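Long-range contacts in periplasmic binding protein (Veillonella parvula, PDB 4N01), which probably binds a solute in the periplasm for import, as other periplasmic solute-binding proteins do: residues 215-226 with 245-256; 93-101 with 310-319. One frame throughout, in Å; residues are numbered along the deposited sequence.

Contact 1 (215-226 with 245-256)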
# COMPACT_ATOMS: atom_id res chain seq x y z
N ASP A 215 8.76 -11.15 -1.56
CA ASP A 215 8.51 -10.23 -2.66
C ASP A 215 9.17 -10.72 -3.93
O ASP A 215 8.56 -10.75 -5.01
CB ASP A 215 9.04 -8.84 -2.34
CG ASP A 215 8.86 -7.88 -3.50
OD1 ASP A 215 7.82 -7.19 -3.54
OD2 ASP A 215 9.75 -7.82 -4.38
N SER A 216 10.44 -11.10 -3.79
CA SER A 216 11.26 -11.51 -4.91
C SER A 216 12.58 -12.01 -4.34
O SER A 216 12.80 -11.95 -3.13
CB SER A 216 11.50 -10.34 -5.85
OG SER A 216 12.05 -9.24 -5.14
N GLU A 217 13.46 -12.50 -5.20
CA GLU A 217 14.79 -12.87 -4.73
C GLU A 217 15.83 -12.54 -5.78
O GLU A 217 15.55 -12.53 -6.98
CB GLU A 217 14.87 -14.35 -4.34
CG GLU A 217 14.80 -15.33 -5.50
CD GLU A 217 15.05 -16.77 -5.07
OE1 GLU A 217 14.22 -17.34 -4.32
OE2 GLU A 217 16.07 -17.35 -5.49
N ASP A 218 17.04 -12.25 -5.32
CA ASP A 218 18.19 -12.05 -6.20
C ASP A 218 19.35 -12.59 -5.40
O ASP A 218 20.15 -11.83 -4.84
CB ASP A 218 18.38 -10.56 -6.50
CG ASP A 218 19.18 -10.33 -7.77
OD1 ASP A 218 19.10 -11.16 -8.69
OD2 ASP A 218 19.90 -9.30 -7.85
N GLY A 219 19.43 -13.92 -5.32
CA GLY A 219 20.34 -14.58 -4.40
C GLY A 219 19.70 -14.68 -3.02
O GLY A 219 19.40 -15.78 -2.54
N GLN A 220 19.50 -13.53 -2.39
CA GLN A 220 18.80 -13.45 -1.11
C GLN A 220 17.34 -13.06 -1.33
O GLN A 220 17.02 -12.42 -2.33
CB GLN A 220 19.45 -12.38 -0.22
CG GLN A 220 20.78 -12.75 0.38
CD GLN A 220 21.29 -11.67 1.31
OE1 GLN A 220 21.31 -11.84 2.53
NE2 GLN A 220 21.70 -10.54 0.74
N PRO A 221 16.45 -13.43 -0.40
CA PRO A 221 15.07 -12.97 -0.56
C PRO A 221 14.91 -11.50 -0.16
O PRO A 221 15.62 -11.02 0.73
CB PRO A 221 14.28 -13.87 0.39
CG PRO A 221 15.25 -14.20 1.46
CD PRO A 221 16.61 -14.28 0.80
N PHE A 222 14.01 -10.79 -0.84
CA PHE A 222 13.63 -9.43 -0.49
C PHE A 222 12.31 -9.54 0.23
O PHE A 222 11.37 -10.17 -0.28
CB PHE A 222 13.48 -8.62 -1.78
CG PHE A 222 13.41 -7.13 -1.57
CD1 PHE A 222 14.54 -6.40 -1.23
CD2 PHE A 222 12.21 -6.45 -1.77
CE1 PHE A 222 14.48 -5.02 -1.06
CE2 PHE A 222 12.14 -5.07 -1.60
CZ PHE A 222 13.27 -4.35 -1.24
N THR A 223 12.22 -8.95 1.41
CA THR A 223 11.10 -9.23 2.30
C THR A 223 10.68 -8.02 3.15
O THR A 223 11.35 -6.99 3.15
CB THR A 223 11.43 -10.42 3.20
OG1 THR A 223 10.28 -10.81 3.95
CG2 THR A 223 12.55 -10.04 4.16
N ALA A 224 9.56 -8.15 3.85
CA ALA A 224 9.09 -7.05 4.70
C ALA A 224 9.53 -7.27 6.14
O ALA A 224 9.52 -8.40 6.65
CB ALA A 224 7.56 -6.93 4.61
N PHE A 225 9.93 -6.19 6.81
CA PHE A 225 10.40 -6.28 8.19
C PHE A 225 9.45 -5.59 9.16
O PHE A 225 8.71 -6.25 9.89
CB PHE A 225 11.84 -5.74 8.34
CG PHE A 225 12.89 -6.64 7.72
CD1 PHE A 225 13.63 -7.52 8.51
CD2 PHE A 225 13.13 -6.62 6.35
CE1 PHE A 225 14.61 -8.36 7.95
CE2 PHE A 225 14.10 -7.46 5.78
CZ PHE A 225 14.83 -8.33 6.58
N GLU A 226 9.47 -4.27 9.17
CA GLU A 226 8.64 -3.52 10.11
C GLU A 226 7.67 -2.62 9.37
O GLU A 226 7.80 -2.41 8.17
CB GLU A 226 9.52 -2.68 11.06
CG GLU A 226 10.53 -3.49 11.89
CD GLU A 226 9.91 -4.55 12.80
OE1 GLU A 226 8.68 -4.53 13.02
OE2 GLU A 226 10.66 -5.41 13.32
N LEU A 245 13.21 -8.31 14.71
CA LEU A 245 14.63 -8.68 14.57
C LEU A 245 15.58 -7.48 14.57
O LEU A 245 16.77 -7.61 14.30
CB LEU A 245 14.85 -9.50 13.30
CG LEU A 245 14.02 -10.78 13.17
CD1 LEU A 245 14.41 -11.53 11.92
CD2 LEU A 245 14.20 -11.68 14.40
N GLY A 246 15.04 -6.30 14.88
CA GLY A 246 15.86 -5.10 14.99
C GLY A 246 16.14 -4.41 13.67
O GLY A 246 17.01 -3.54 13.59
N VAL A 247 15.41 -4.78 12.62
CA VAL A 247 15.61 -4.15 11.32
C VAL A 247 14.51 -3.12 11.08
O VAL A 247 13.39 -3.47 10.70
CB VAL A 247 15.58 -5.19 10.18
CG1 VAL A 247 15.89 -4.51 8.85
CG2 VAL A 247 16.59 -6.32 10.45
N ASP A 248 14.83 -1.85 11.30
CA ASP A 248 13.81 -0.79 11.23
C ASP A 248 13.59 -0.33 9.79
O ASP A 248 13.87 0.82 9.45
CB ASP A 248 14.20 0.38 12.13
CG ASP A 248 13.09 1.41 12.26
OD1 ASP A 248 11.91 1.08 11.98
OD2 ASP A 248 13.40 2.56 12.64
N LYS A 249 13.09 -1.23 8.95
CA LYS A 249 12.84 -0.91 7.54
C LYS A 249 11.56 -1.57 7.09
O LYS A 249 11.21 -2.64 7.59
CB LYS A 249 13.99 -1.44 6.68
CG LYS A 249 15.33 -0.79 6.97
CD LYS A 249 16.43 -1.42 6.14
CE LYS A 249 17.73 -0.67 6.35
NZ LYS A 249 17.47 0.80 6.36
N THR A 250 10.86 -0.96 6.14
CA THR A 250 9.68 -1.60 5.59
C THR A 250 10.08 -2.82 4.77
O THR A 250 9.49 -3.89 4.93
CB THR A 250 8.86 -0.65 4.70
OG1 THR A 250 9.74 0.01 3.78
CG2 THR A 250 8.15 0.40 5.55
N TRP A 251 11.08 -2.66 3.90
CA TRP A 251 11.53 -3.71 2.98
C TRP A 251 13.04 -3.72 2.85
O TRP A 251 13.66 -2.67 2.78
CB TRP A 251 10.94 -3.48 1.57
CG TRP A 251 9.43 -3.48 1.52
CD1 TRP A 251 8.61 -2.40 1.68
CD2 TRP A 251 8.57 -4.61 1.32
NE1 TRP A 251 7.29 -2.79 1.58
CE2 TRP A 251 7.24 -4.15 1.36
CE3 TRP A 251 8.80 -5.98 1.09
CZ2 TRP A 251 6.14 -5.00 1.18
CZ3 TRP A 251 7.71 -6.82 0.92
CH2 TRP A 251 6.40 -6.32 0.96
N ALA A 252 13.63 -4.91 2.78
CA ALA A 252 15.08 -5.04 2.59
C ALA A 252 15.40 -6.47 2.28
O ALA A 252 14.54 -7.34 2.37
CB ALA A 252 15.83 -4.61 3.84
N LYS A 253 16.65 -6.72 1.94
CA LYS A 253 17.10 -8.09 1.73
C LYS A 253 17.20 -8.83 3.05
O LYS A 253 17.64 -8.26 4.05
CB LYS A 253 18.47 -8.09 1.03
CG LYS A 253 18.41 -7.98 -0.48
CD LYS A 253 19.59 -8.70 -1.13
CE LYS A 253 19.47 -8.74 -2.65
NZ LYS A 253 19.55 -7.38 -3.24
N GLY A 254 16.77 -10.08 3.06
CA GLY A 254 16.92 -10.94 4.23
C GLY A 254 17.89 -12.07 3.88
O GLY A 254 18.41 -12.12 2.76
N SER A 255 18.12 -12.96 4.84
CA SER A 255 18.90 -14.17 4.60
C SER A 255 17.99 -15.37 4.72
O SER A 255 17.11 -15.40 5.58
CB SER A 255 20.03 -14.28 5.63
OG SER A 255 21.06 -13.34 5.36
N TRP A 256 18.17 -16.36 3.84
CA TRP A 256 17.40 -17.59 3.94
C TRP A 256 17.66 -18.29 5.29
O TRP A 256 16.78 -18.95 5.81
CB TRP A 256 17.74 -18.55 2.79
CG TRP A 256 17.12 -18.20 1.45
CD1 TRP A 256 17.78 -17.99 0.27
CD2 TRP A 256 15.72 -18.03 1.15
NE1 TRP A 256 16.88 -17.70 -0.73
CE2 TRP A 256 15.61 -17.71 -0.21
CE3 TRP A 256 14.55 -18.11 1.93
CZ2 TRP A 256 14.38 -17.49 -0.84
CZ3 TRP A 256 13.33 -17.88 1.31
CH2 TRP A 256 13.26 -17.57 -0.06
O HOH W 1 12.96 -6.64 12.32
O HOH W 2 6.88 -3.68 5.97
O HOH W 3 12.52 -4.94 15.34
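Strands 221-224 and 251-253 pair antiparallel, with F222-K253 and A224-W251 as non-hydrogen-bonded pairs about the hydrogen-bonded pair T223-A252. T223 N gives to A252 O at 3.0 Å, and A252 N returns a bond to T223 O. G254 N also bonds to P221 O, and F225 N to T250 O. On the face that carries F222, A224 and W251, A224 CB sits over the indole of W251, 3.8 Å from the centroid of its six-membered ring. The F222 and W251 side chains cross at about a right angle, and A252 N lies over one face of the F222 ring. A weakly bonded strand, 216-217, extends the pair to a three-stranded antiparallel sheet beside the parallel sheet that holds strand 209-214. P221 lies on the W256 indole, its CD 3.7 Å from the centroid of the five-membered ring and 8° off the normal. E217 OE1 meets the same indole at its edge, 3.5 Å from W256 CZ2; this carboxylate is held by K288 in a salt bridge and by Y214. An alanine in place of W256 would probably open a gap beneath P221. F225 CG is anti to its carbonyl carbon (chi1 -72°), which lays the ring under V247 CG1, 4.0 Å from the ring centroid. Two waters link E226 OE2 to the backbone nitrogens of L245, G246 and V247; S243 and G244 also bind this carboxylate.

Contact 2 (93-101 with 310-319)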
# COMPACT_ATOMS: atom_id res chain seq x y z
N GLU A 93 0.79 0.63 -11.46
CA GLU A 93 1.68 -0.54 -11.25
C GLU A 93 1.02 -1.88 -11.54
O GLU A 93 1.69 -2.86 -11.85
CB GLU A 93 2.20 -0.57 -9.81
CG GLU A 93 3.10 0.59 -9.43
CD GLU A 93 3.41 0.62 -7.95
OE1 GLU A 93 3.61 -0.47 -7.35
OE2 GLU A 93 3.43 1.73 -7.37
N GLU A 94 -0.30 -1.92 -11.41
CA GLU A 94 -1.04 -3.17 -11.55
C GLU A 94 -2.48 -2.82 -11.88
O GLU A 94 -2.83 -1.64 -11.90
CB GLU A 94 -0.97 -4.00 -10.25
CG GLU A 94 -1.18 -3.20 -8.97
CD GLU A 94 -1.20 -4.07 -7.70
OE1 GLU A 94 -2.23 -4.73 -7.45
OE2 GLU A 94 -0.19 -4.08 -6.95
N GLU A 95 -3.32 -3.83 -12.14
CA GLU A 95 -4.73 -3.60 -12.45
C GLU A 95 -5.38 -2.75 -11.37
O GLU A 95 -5.19 -2.99 -10.17
CB GLU A 95 -5.50 -4.93 -12.58
CG GLU A 95 -6.98 -4.75 -12.95
CD GLU A 95 -7.81 -6.02 -12.75
OE1 GLU A 95 -7.48 -6.83 -11.86
OE2 GLU A 95 -8.81 -6.20 -13.49
N ILE A 96 -6.14 -1.74 -11.79
CA ILE A 96 -6.84 -0.86 -10.86
C ILE A 96 -7.85 -1.70 -10.09
O ILE A 96 -8.46 -2.61 -10.66
CB ILE A 96 -7.57 0.26 -11.62
CG1 ILE A 96 -6.54 1.08 -12.41
CG2 ILE A 96 -8.38 1.15 -10.67
CD1 ILE A 96 -5.44 1.66 -11.55
N TYR A 97 -7.99 -1.45 -8.79
CA TYR A 97 -8.99 -2.12 -7.96
C TYR A 97 -10.34 -2.04 -8.68
O TYR A 97 -10.81 -0.94 -8.99
CB TYR A 97 -9.04 -1.40 -6.61
CG TYR A 97 -9.71 -2.16 -5.49
CD1 TYR A 97 -9.43 -3.50 -5.26
CD2 TYR A 97 -10.62 -1.51 -4.65
CE1 TYR A 97 -10.04 -4.19 -4.22
CE2 TYR A 97 -11.23 -2.20 -3.61
CZ TYR A 97 -10.94 -3.53 -3.40
OH TYR A 97 -11.54 -4.22 -2.38
N PRO A 98 -10.94 -3.20 -9.00
CA PRO A 98 -12.09 -3.23 -9.92
C PRO A 98 -13.25 -2.27 -9.61
O PRO A 98 -13.78 -1.69 -10.56
CB PRO A 98 -12.52 -4.70 -9.89
CG PRO A 98 -11.23 -5.42 -9.66
CD PRO A 98 -10.48 -4.56 -8.66
N PRO A 99 -13.62 -2.08 -8.33
CA PRO A 99 -14.69 -1.09 -8.09
C PRO A 99 -14.33 0.33 -8.53
O PRO A 99 -15.23 1.17 -8.67
CB PRO A 99 -14.87 -1.13 -6.57
CG PRO A 99 -14.42 -2.50 -6.17
CD PRO A 99 -13.28 -2.82 -7.09
N LEU A 100 -13.05 0.61 -8.77
CA LEU A 100 -12.61 1.98 -9.06
C LEU A 100 -12.23 2.18 -10.53
O LEU A 100 -11.86 3.28 -10.93
CB LEU A 100 -11.41 2.34 -8.18
CG LEU A 100 -11.60 2.19 -6.66
CD1 LEU A 100 -10.32 2.53 -5.91
CD2 LEU A 100 -12.75 3.07 -6.20
N GLN A 101 -12.34 1.13 -11.33
CA GLN A 101 -11.92 1.18 -12.73
C GLN A 101 -12.69 2.21 -13.55
O GLN A 101 -12.09 2.98 -14.31
CB GLN A 101 -12.06 -0.20 -13.40
CG GLN A 101 -11.59 -0.24 -14.85
CD GLN A 101 -10.07 -0.12 -14.98
OE1 GLN A 101 -9.33 -0.99 -14.52
NE2 GLN A 101 -9.61 0.97 -15.60
N LYS A 310 -1.31 -9.28 -4.10
CA LYS A 310 -0.75 -8.16 -4.84
C LYS A 310 -0.14 -7.22 -3.82
O LYS A 310 -0.64 -7.10 -2.70
CB LYS A 310 -1.83 -7.42 -5.62
CG LYS A 310 -2.58 -8.30 -6.62
CD LYS A 310 -1.64 -8.81 -7.70
CE LYS A 310 -1.23 -7.67 -8.63
NZ LYS A 310 -0.30 -8.14 -9.71
N LEU A 311 0.93 -6.54 -4.21
CA LEU A 311 1.60 -5.60 -3.31
C LEU A 311 0.63 -4.50 -2.85
O LEU A 311 0.72 -4.03 -1.72
CB LEU A 311 2.80 -4.98 -4.02
CG LEU A 311 3.75 -4.14 -3.17
CD1 LEU A 311 4.45 -5.02 -2.15
CD2 LEU A 311 4.76 -3.42 -4.06
N SER A 312 -0.30 -4.12 -3.72
CA SER A 312 -1.30 -3.09 -3.40
C SER A 312 -2.20 -3.49 -2.23
O SER A 312 -2.79 -2.62 -1.58
CB SER A 312 -2.17 -2.81 -4.62
OG SER A 312 -2.94 -3.96 -4.94
N GLU A 313 -2.30 -4.79 -1.98
CA GLU A 313 -3.17 -5.32 -0.93
C GLU A 313 -2.55 -5.25 0.45
O GLU A 313 -3.27 -5.22 1.45
CB GLU A 313 -3.52 -6.79 -1.24
CG GLU A 313 -4.51 -6.95 -2.39
CD GLU A 313 -4.75 -8.40 -2.78
OE1 GLU A 313 -3.81 -9.23 -2.63
OE2 GLU A 313 -5.87 -8.72 -3.22
N ILE A 314 -1.22 -5.24 0.50
CA ILE A 314 -0.52 -5.26 1.79
C ILE A 314 0.28 -3.99 2.06
O ILE A 314 1.07 -3.93 3.01
CB ILE A 314 0.42 -6.50 1.93
CG1 ILE A 314 1.38 -6.60 0.74
CG2 ILE A 314 -0.40 -7.77 2.07
CD1 ILE A 314 2.47 -7.65 0.91
N THR A 315 0.08 -2.98 1.22
CA THR A 315 0.67 -1.67 1.42
C THR A 315 -0.48 -0.65 1.48
O THR A 315 -1.62 -0.98 1.13
CB THR A 315 1.67 -1.34 0.30
OG1 THR A 315 1.01 -1.46 -0.96
CG2 THR A 315 2.86 -2.30 0.37
N PRO A 316 -0.20 0.59 1.94
CA PRO A 316 -1.29 1.53 2.19
C PRO A 316 -2.16 1.78 0.95
O PRO A 316 -1.64 1.80 -0.16
CB PRO A 316 -0.55 2.81 2.56
CG PRO A 316 0.69 2.32 3.24
CD PRO A 316 1.09 1.09 2.46
N GLY A 317 -3.46 1.97 1.16
CA GLY A 317 -4.39 2.16 0.06
C GLY A 317 -5.81 1.92 0.53
O GLY A 317 -6.16 2.28 1.66
N VAL A 318 -6.64 1.32 -0.32
CA VAL A 318 -8.04 1.13 0.01
C VAL A 318 -8.40 -0.35 0.01
O VAL A 318 -9.56 -0.70 0.19
CB VAL A 318 -8.96 1.88 -0.97
CG1 VAL A 318 -8.66 3.37 -0.93
CG2 VAL A 318 -8.78 1.33 -2.38
N ARG A 319 -7.40 -1.21 -0.18
CA ARG A 319 -7.68 -2.63 -0.35
C ARG A 319 -7.45 -3.47 0.90
O ARG A 319 -7.70 -4.68 0.88
CB ARG A 319 -6.81 -3.22 -1.46
CG ARG A 319 -6.85 -2.47 -2.78
CD ARG A 319 -6.13 -3.30 -3.81
NE ARG A 319 -5.90 -2.57 -5.05
CZ ARG A 319 -5.67 -3.15 -6.22
NH1 ARG A 319 -5.68 -4.48 -6.32
NH2 ARG A 319 -5.46 -2.41 -7.29
O HOH W 4 1.90 -6.05 -10.60
O HOH W 5 -4.32 -5.34 -8.92
O HOH W 6 -1.89 -6.49 -12.27
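E94 OE1 is gripped by a water at 2.6 Å and, in one of the two conformers of S312, by S312 OG at 2.7 Å. The serine hydroxyl comes from above the carboxylate plane. S312 N bonds to the other oxygen, E94 OE2, at 3.2 Å, on its syn side but tilted from the plane. The E94 chain is extended beyond CG (chi2 176°), which carries the carboxylate to the start of the weakly bonded helix 311-314. R319 NH1 lies 3.6 Å from E94 OE1, a long salt bridge of charges alone, since the oxygen is well out of the guanidinium plane. Segment 93-101 belongs to the lobe with the five-stranded parallel sheet. Segment 310-319 follows the last strand of the four-stranded one, so the E94-S312 bonds probably bridge the two lobes of a periplasmic binding protein, while V318 and R319 lie against helix 71-79. R319 NH2 bonds in plane to E95 O at 3.0 Å and salt-bridges E75. The E94 water also bonds E95 O and R319 NH1. R319 CG lies over the Y97 ring, 3.9 Å from its centroid, while P99 covers the opposite face. V318 CG2 meets L100 CD1 tip to tip at 4.0 Å.

Contact 1 appears to stay within one lobe and joins two strands of a small antiparallel sheet. Contact 2 probably reaches across to the other. Its centre is about 8 Å from the centre of the chain, that of contact 1 about 17 Å. Each is partly buried. Contact 1 holds by backbone bonds and by aliphatic groups laid on aromatic faces. Contact 2 relies on a carboxylate, an arginine and shared water, with one aromatic ring under the arginine chain and a small apolar touch. It buries less surface, 423 Å² against 1135 Å². Along the chain contact 1 is nested in the loop that contact 2 closes. The two meet where W251 packs on L311 and I314.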